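Local coordinates for Ice-binding protein 1 (Shewanella frigidimarina, PDB 6BG8) that binds ice, probably through its DUF3494 domain, holding the bacterium there, inhibiting crystal growth and lowering the freezing point below the melting point, at residues A[97-102]-A[203-208]; A[154-159]-A[182-187]. All coordinates share one frame; numbering follows the deposited sequence.

Contact 1. Residues A[97-102]-A[203-208]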
loop_
_atom_site.group_PDB
_atom_site.type_symbol
_atom_site.label_atom_id
_atom_site.label_comp_id
_atom_site.label_asym_id
_atom_site.label_seq_id
_atom_site.Cartn_x
_atom_site.Cartn_y
_atom_site.Cartn_z
ATOM N N ILE A 97 8.788 -2.259 -10.932
ATOM C CA ILE A 97 10.104 -1.769 -10.528
ATOM C C ILE A 97 10.175 -1.638 -9.014
ATOM O O ILE A 97 11.126 -2.102 -8.373
ATOM C CB ILE A 97 10.415 -0.425 -11.217
ATOM C CG1 ILE A 97 10.612 -0.620 -12.725
ATOM C CG2 ILE A 97 11.668 0.236 -10.587
ATOM C CD1 ILE A 97 10.640 0.687 -13.535
ATOM N N ALA A 98 9.159 -1.008 -8.419
ATOM C CA ALA A 98 9.203 -0.746 -6.983
ATOM C C ALA A 98 9.104 -2.035 -6.169
ATOM O O ALA A 98 9.796 -2.182 -5.151
ATOM C CB ALA A 98 8.084 0.222 -6.595
ATOM N N TYR A 99 8.210 -2.955 -6.557
ATOM C CA TYR A 99 8.159 -4.242 -5.865
ATOM C C TYR A 99 9.520 -4.927 -5.923
ATOM O O TYR A 99 10.014 -5.448 -4.911
ATOM C CB TYR A 99 7.074 -5.155 -6.459
ATOM C CG TYR A 99 7.071 -6.521 -5.785
ATOM C CD1 TYR A 99 7.906 -7.539 -6.238
ATOM C CD2 TYR A 99 6.273 -6.775 -4.675
ATOM C CE1 TYR A 99 7.952 -8.763 -5.612
ATOM C CE2 TYR A 99 6.308 -8.012 -4.040
ATOM C CZ TYR A 99 7.155 -9.002 -4.523
ATOM O OH TYR A 99 7.225 -10.242 -3.931
ATOM N N ASN A 100 10.136 -4.933 -7.113
ATOM C CA ASN A 100 11.420 -5.600 -7.304
ATOM C C ASN A 100 12.515 -4.944 -6.474
ATOM O O ASN A 100 13.400 -5.630 -5.953
ATOM C CB ASN A 100 11.802 -5.580 -8.781
ATOM C CG ASN A 100 11.130 -6.685 -9.576
ATOM O OD1 ASN A 100 10.360 -7.490 -9.036
ATOM N ND2 ASN A 100 11.412 -6.719 -10.875
ATOM N N PHE A 101 12.489 -3.614 -6.372
ATOM C CA PHE A 101 13.448 -2.908 -5.532
ATOM C C PHE A 101 13.343 -3.389 -4.091
ATOM O O PHE A 101 14.353 -3.693 -3.444
ATOM C CB PHE A 101 13.195 -1.400 -5.635
ATOM C CG PHE A 101 14.152 -0.544 -4.835
ATOM C CD1 PHE A 101 14.090 -0.485 -3.444
ATOM C CD2 PHE A 101 15.086 0.245 -5.493
ATOM C CE1 PHE A 101 14.977 0.317 -2.723
ATOM C CE2 PHE A 101 15.969 1.060 -4.771
ATOM C CZ PHE A 101 15.910 1.089 -3.390
ATOM N N LEU A 102 12.115 -3.476 -3.578
ATOM C CA LEU A 102 11.917 -3.851 -2.184
ATOM C C LEU A 102 12.219 -5.323 -1.953
ATOM O O LEU A 102 12.671 -5.695 -0.862
ATOM C CB LEU A 102 10.486 -3.527 -1.763
ATOM C CG LEU A 102 10.154 -2.045 -1.583
ATOM C CD1 LEU A 102 8.648 -1.844 -1.399
ATOM C CD2 LEU A 102 10.919 -1.468 -0.399
ATOM N N PHE A 203 3.330 -3.417 -0.558
ATOM C CA PHE A 203 3.556 -4.031 -1.870
ATOM C C PHE A 203 3.396 -5.543 -1.710
ATOM O O PHE A 203 4.368 -6.261 -1.452
ATOM C CB PHE A 203 4.943 -3.685 -2.412
ATOM C CG PHE A 203 5.112 -2.239 -2.774
ATOM C CD1 PHE A 203 5.305 -1.279 -1.783
ATOM C CD2 PHE A 203 5.113 -1.842 -4.109
ATOM C CE1 PHE A 203 5.477 0.053 -2.116
ATOM C CE2 PHE A 203 5.279 -0.512 -4.449
ATOM C CZ PHE A 203 5.464 0.434 -3.450
ATOM N N ALA A 204 2.160 -6.024 -1.850
ATOM C CA ALA A 204 1.878 -7.453 -1.777
ATOM C C ALA A 204 1.937 -8.048 -3.175
ATOM O O ALA A 204 1.322 -7.516 -4.103
ATOM C CB ALA A 204 0.501 -7.707 -1.163
ATOM N N TRP A 205 2.686 -9.142 -3.329
ATOM C CA TRP A 205 2.765 -9.760 -4.648
ATOM C C TRP A 205 1.403 -10.265 -5.092
ATOM O O TRP A 205 1.027 -10.113 -6.260
ATOM C CB TRP A 205 3.775 -10.909 -4.657
ATOM C CG TRP A 205 3.828 -11.570 -5.998
ATOM C CD1 TRP A 205 3.278 -12.775 -6.352
ATOM C CD2 TRP A 205 4.445 -11.049 -7.181
ATOM N NE1 TRP A 205 3.528 -13.034 -7.680
ATOM C CE2 TRP A 205 4.238 -11.991 -8.212
ATOM C CE3 TRP A 205 5.150 -9.875 -7.469
ATOM C CZ2 TRP A 205 4.723 -11.801 -9.507
ATOM C CZ3 TRP A 205 5.637 -9.690 -8.768
ATOM C CH2 TRP A 205 5.412 -10.645 -9.763
ATOM N N SER A 206 0.646 -10.868 -4.174
ATOM C CA SER A 206 -0.670 -11.395 -4.512
ATOM C C SER A 206 -1.764 -10.371 -4.234
ATOM O O SER A 206 -2.117 -9.596 -5.124
ATOM C CB SER A 206 -0.941 -12.690 -3.743
ATOM O OG SER A 206 -0.627 -12.532 -2.375
ATOM N N GLU A 207 -2.296 -10.343 -3.010
ATOM C CA GLU A 207 -3.440 -9.498 -2.693
ATOM C C GLU A 207 -3.258 -8.826 -1.337
ATOM O O GLU A 207 -2.477 -9.273 -0.497
ATOM C CB GLU A 207 -4.749 -10.308 -2.691
ATOM C CG GLU A 207 -4.775 -11.479 -1.713
ATOM C CD GLU A 207 -6.086 -12.267 -1.754
ATOM O OE1 GLU A 207 -7.166 -11.640 -1.811
ATOM O OE2 GLU A 207 -6.031 -13.518 -1.721
ATOM N N VAL A 208 -4.021 -7.751 -1.129
ATOM C CA VAL A 208 -4.111 -7.069 0.159
ATOM C C VAL A 208 -5.554 -7.162 0.632
ATOM O O VAL A 208 -6.476 -6.786 -0.102
ATOM C CB VAL A 208 -3.676 -5.593 0.062
ATOM C CG1 VAL A 208 -3.723 -4.935 1.444
ATOM C CG2 VAL A 208 -2.289 -5.465 -0.562
#

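Contact 2. Residues A[154-159]-A[182-187]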
loop_
_atom_site.group_PDB
_atom_site.type_symbol
_atom_site.label_atom_id
_atom_site.label_comp_id
_atom_site.label_asym_id
_atom_site.label_seq_id
_atom_site.Cartn_x
_atom_site.Cartn_y
_atom_site.Cartn_z
ATOM N N PHE A 154 12.023 2.622 6.839
ATOM C CA PHE A 154 11.804 1.282 7.371
ATOM C C PHE A 154 11.316 0.399 6.233
ATOM O O PHE A 154 10.319 0.722 5.588
ATOM C CB PHE A 154 10.752 1.283 8.489
ATOM C CG PHE A 154 11.072 2.183 9.647
ATOM C CD1 PHE A 154 10.972 3.566 9.531
ATOM C CD2 PHE A 154 11.401 1.640 10.876
ATOM C CE1 PHE A 154 11.244 4.395 10.623
ATOM C CE2 PHE A 154 11.665 2.458 11.969
ATOM C CZ PHE A 154 11.582 3.840 11.832
ATOM N N ILE A 155 12.003 -0.718 5.994
ATOM C CA ILE A 155 11.599 -1.669 4.967
ATOM C C ILE A 155 11.455 -3.027 5.623
ATOM O O ILE A 155 12.392 -3.520 6.265
ATOM C CB ILE A 155 12.603 -1.724 3.808
ATOM C CG1 ILE A 155 12.602 -0.387 3.062
ATOM C CG2 ILE A 155 12.264 -2.877 2.860
ATOM C CD1 ILE A 155 13.742 -0.223 2.071
ATOM N N PHE A 156 10.278 -3.617 5.474
ATOM C CA PHE A 156 10.002 -4.984 5.893
ATOM C C PHE A 156 9.764 -5.806 4.643
ATOM O O PHE A 156 8.876 -5.484 3.848
ATOM C CB PHE A 156 8.793 -5.035 6.822
ATOM C CG PHE A 156 9.000 -4.271 8.086
ATOM C CD1 PHE A 156 8.717 -2.912 8.149
ATOM C CD2 PHE A 156 9.528 -4.897 9.201
ATOM C CE1 PHE A 156 8.942 -2.204 9.325
ATOM C CE2 PHE A 156 9.753 -4.197 10.362
ATOM C CZ PHE A 156 9.462 -2.851 10.422
ATOM N N THR A 157 10.584 -6.832 4.445
ATOM C CA THR A 157 10.538 -7.597 3.206
ATOM C C THR A 157 10.431 -9.081 3.538
ATOM O O THR A 157 11.317 -9.653 4.179
ATOM C CB THR A 157 11.741 -7.267 2.320
ATOM O OG1 THR A 157 11.671 -8.064 1.138
ATOM C CG2 THR A 157 13.080 -7.462 3.047
ATOM N N ILE A 158 9.332 -9.697 3.106
ATOM C CA ILE A 158 8.793 -10.898 3.734
ATOM C C ILE A 158 8.501 -11.938 2.669
ATOM O O ILE A 158 7.780 -11.658 1.703
ATOM C CB ILE A 158 7.516 -10.568 4.536
ATOM C CG1 ILE A 158 7.881 -9.658 5.721
ATOM C CG2 ILE A 158 6.795 -11.849 4.972
ATOM C CD1 ILE A 158 6.671 -8.999 6.423
ATOM N N GLY A 159 9.052 -13.142 2.852
ATOM C CA GLY A 159 8.897 -14.203 1.872
ATOM C C GLY A 159 7.578 -14.931 1.925
ATOM O O GLY A 159 7.230 -15.636 0.975
ATOM N N ILE A 182 7.738 4.168 5.336
ATOM C CA ILE A 182 7.649 2.774 5.754
ATOM C C ILE A 182 7.173 1.945 4.572
ATOM O O ILE A 182 6.240 2.342 3.865
ATOM C CB ILE A 182 6.693 2.615 6.949
ATOM C CG1 ILE A 182 7.159 3.501 8.106
ATOM C CG2 ILE A 182 6.609 1.155 7.369
ATOM C CD1 ILE A 182 6.043 3.784 9.088
ATOM N N TYR A 183 7.788 0.781 4.379
ATOM C CA TYR A 183 7.526 -0.065 3.215
ATOM C C TYR A 183 7.377 -1.511 3.649
ATOM O O TYR A 183 8.203 -2.023 4.410
ATOM C CB TYR A 183 8.655 0.061 2.187
ATOM C CG TYR A 183 8.806 1.464 1.665
ATOM C CD1 TYR A 183 9.604 2.388 2.326
ATOM C CD2 TYR A 183 8.138 1.875 0.517
ATOM C CE1 TYR A 183 9.732 3.681 1.862
ATOM C CE2 TYR A 183 8.264 3.158 0.042
ATOM C CZ TYR A 183 9.060 4.060 0.719
ATOM O OH TYR A 183 9.185 5.348 0.248
ATOM N N TRP A 184 6.322 -2.160 3.170
ATOM C CA TRP A 184 6.035 -3.553 3.463
ATOM C C TRP A 184 5.992 -4.308 2.146
ATOM O O TRP A 184 5.211 -3.958 1.260
ATOM C CB TRP A 184 4.692 -3.709 4.183
ATOM C CG TRP A 184 4.562 -2.919 5.445
ATOM C CD1 TRP A 184 4.061 -1.654 5.582
ATOM C CD2 TRP A 184 4.940 -3.346 6.758
ATOM N NE1 TRP A 184 4.110 -1.268 6.903
ATOM C CE2 TRP A 184 4.645 -2.292 7.642
ATOM C CE3 TRP A 184 5.494 -4.524 7.270
ATOM C CZ2 TRP A 184 4.897 -2.375 9.008
ATOM C CZ3 TRP A 184 5.743 -4.604 8.636
ATOM C CH2 TRP A 184 5.447 -3.535 9.484
ATOM N N ARG A 185 6.797 -5.356 2.027
ATOM C CA ARG A 185 6.862 -6.155 0.802
ATOM C C ARG A 185 6.598 -7.603 1.177
ATOM O O ARG A 185 7.372 -8.189 1.936
ATOM C CB ARG A 185 8.235 -6.023 0.134
ATOM C CG ARG A 185 8.356 -6.576 -1.294
ATOM C CD ARG A 185 8.397 -8.112 -1.365
ATOM N NE ARG A 185 9.496 -8.726 -0.618
ATOM C CZ ARG A 185 9.919 -9.974 -0.815
ATOM N NH1 ARG A 185 9.338 -10.740 -1.741
ATOM N NH2 ARG A 185 10.916 -10.464 -0.088
ATOM N N THR A 186 5.538 -8.194 0.633
ATOM C CA THR A 186 5.265 -9.605 0.879
ATOM C C THR A 186 5.261 -10.363 -0.438
ATOM O O THR A 186 4.650 -9.915 -1.415
ATOM C CB THR A 186 3.928 -9.817 1.612
ATOM O OG1 THR A 186 2.851 -9.283 0.837
ATOM C CG2 THR A 186 3.954 -9.143 2.985
ATOM N N ALA A 187 5.945 -11.511 -0.464
ATOM C CA ALA A 187 5.799 -12.424 -1.595
ATOM C C ALA A 187 4.448 -13.120 -1.572
ATOM O O ALA A 187 3.976 -13.584 -2.617
ATOM C CB ALA A 187 6.924 -13.464 -1.598
#

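Contact 1. Residues A[97-102]-A[203-208]
Tyr99 and Phe203 carry most of this contact, each reaching past the other where helix 84-103 lies against the end of strand 197-204. The phenol of Tyr99 reaches out to the strand because its CG stands anti to the backbone N (chi1 177°), which sends the ring beyond Phe203 toward the turn that follows. One face of that ring is met by Trp205, whose CE3 comes 3.5 Å from Tyr99 CE1. The two aromatic planes are inclined at 52°, with the centroid of the Trp205 six-membered ring 5.0 Å from that of Tyr99. At the edge of the phenol, near its plane, sits the carbonyl of Phe203, with its O 3.7 Å from Tyr99 CE2.

Phe203 points its ring back beneath the helix. Leu102 comes down on one face, placing CD1 3.9 Å from the ring centroid in a CH-pi contact 30° off the normal. Ala98, one helical turn earlier, brings its CB to 3.6 Å from Phe203 CE2; its small methyl lets the ring come close to the helix. Phe203 also stacks on Phe221 of strand 219-222.

The helix is thus held to the beta-solenoid of this ice-binding domain chiefly by apolar and aromatic packing, with no hydrogen bond between the two segments. The polar end of Tyr99 is satisfied from strand 182-186, where Arg185 NH1 donates a hydrogen bond to its OH, which probably helps fix where the phenol lies against Trp205.

Contact 2. Residues A[154-159]-A[182-187]
Phe156 and Trp184 form an offset stack, their planes only 13° apart and the Phe156 centroid 4.2 Å from that of the Trp184 six-membered ring. Trp184 CZ3 lies over one face of Phe156, near the rim, 3.3 Å from Phe156 CG, and Tyr183 O lies at the Phe156 edge, near its plane. Both side chains leave their strands in the same direction, which lays one ring over the other; Tyr129 meets Phe156 at a similarly shallow tilt, and the indole NE1 is bonded to Ser199 O. On the same side, Phe154 CD1 packs against Ile182 CG1. The edge of the Tyr183 ring meets Phe154 O.

A further flat group, the guanidinium of Arg185, projects from the opposite side. Ile158 O lies over the centre of one of its faces, while Thr157 OG1 sits at its edge, taking hydrogen bonds from Arg185 NH2 at 2.8 Å and from Arg185 NE at 2.9 Å. The arginine bends at chi2 (-74°) and chi3 (-59°), folding over the neighbouring strand to make this side-on grip.

Five backbone hydrogen bonds join the parallel strands in register, the rung-to-rung pairing of a beta-solenoid. Aromatic stacks on aromatic at Phe156-Trp184, while the other pairs are mixed. With NH1 on Tyr99 OH, all three nitrogens of the buried guanidinium find hydroxyl acceptors; a weak bond from Thr157 OG1 to Leu102 O probably helps turn that hydroxyl's lone pairs to the arginine.

Overall arrangement
Contacts 1 and 2 lie with their centres about 8 Å apart on the same side of the chain's centre. Along the chain, contact 2 is nested within contact 1: residues 97-102 come first, then 154-159, 182-187 and 203-208. Strands 154-158, 182-186 and 197-204 are successive parallel neighbours, and backbone bonds from Phe203 N to Trp184 O and Trp205 N to Thr186 O join the two contacts. Helix 84-103 runs along the solenoid, across the direction of these strands, as in other DUF3494 ice-binding domains, with Leu102 touching Ile155, Tyr183 and Arg185 as well. Both contacts lie away from the predicted ice-binding motif and belong to the scaffold that carries it.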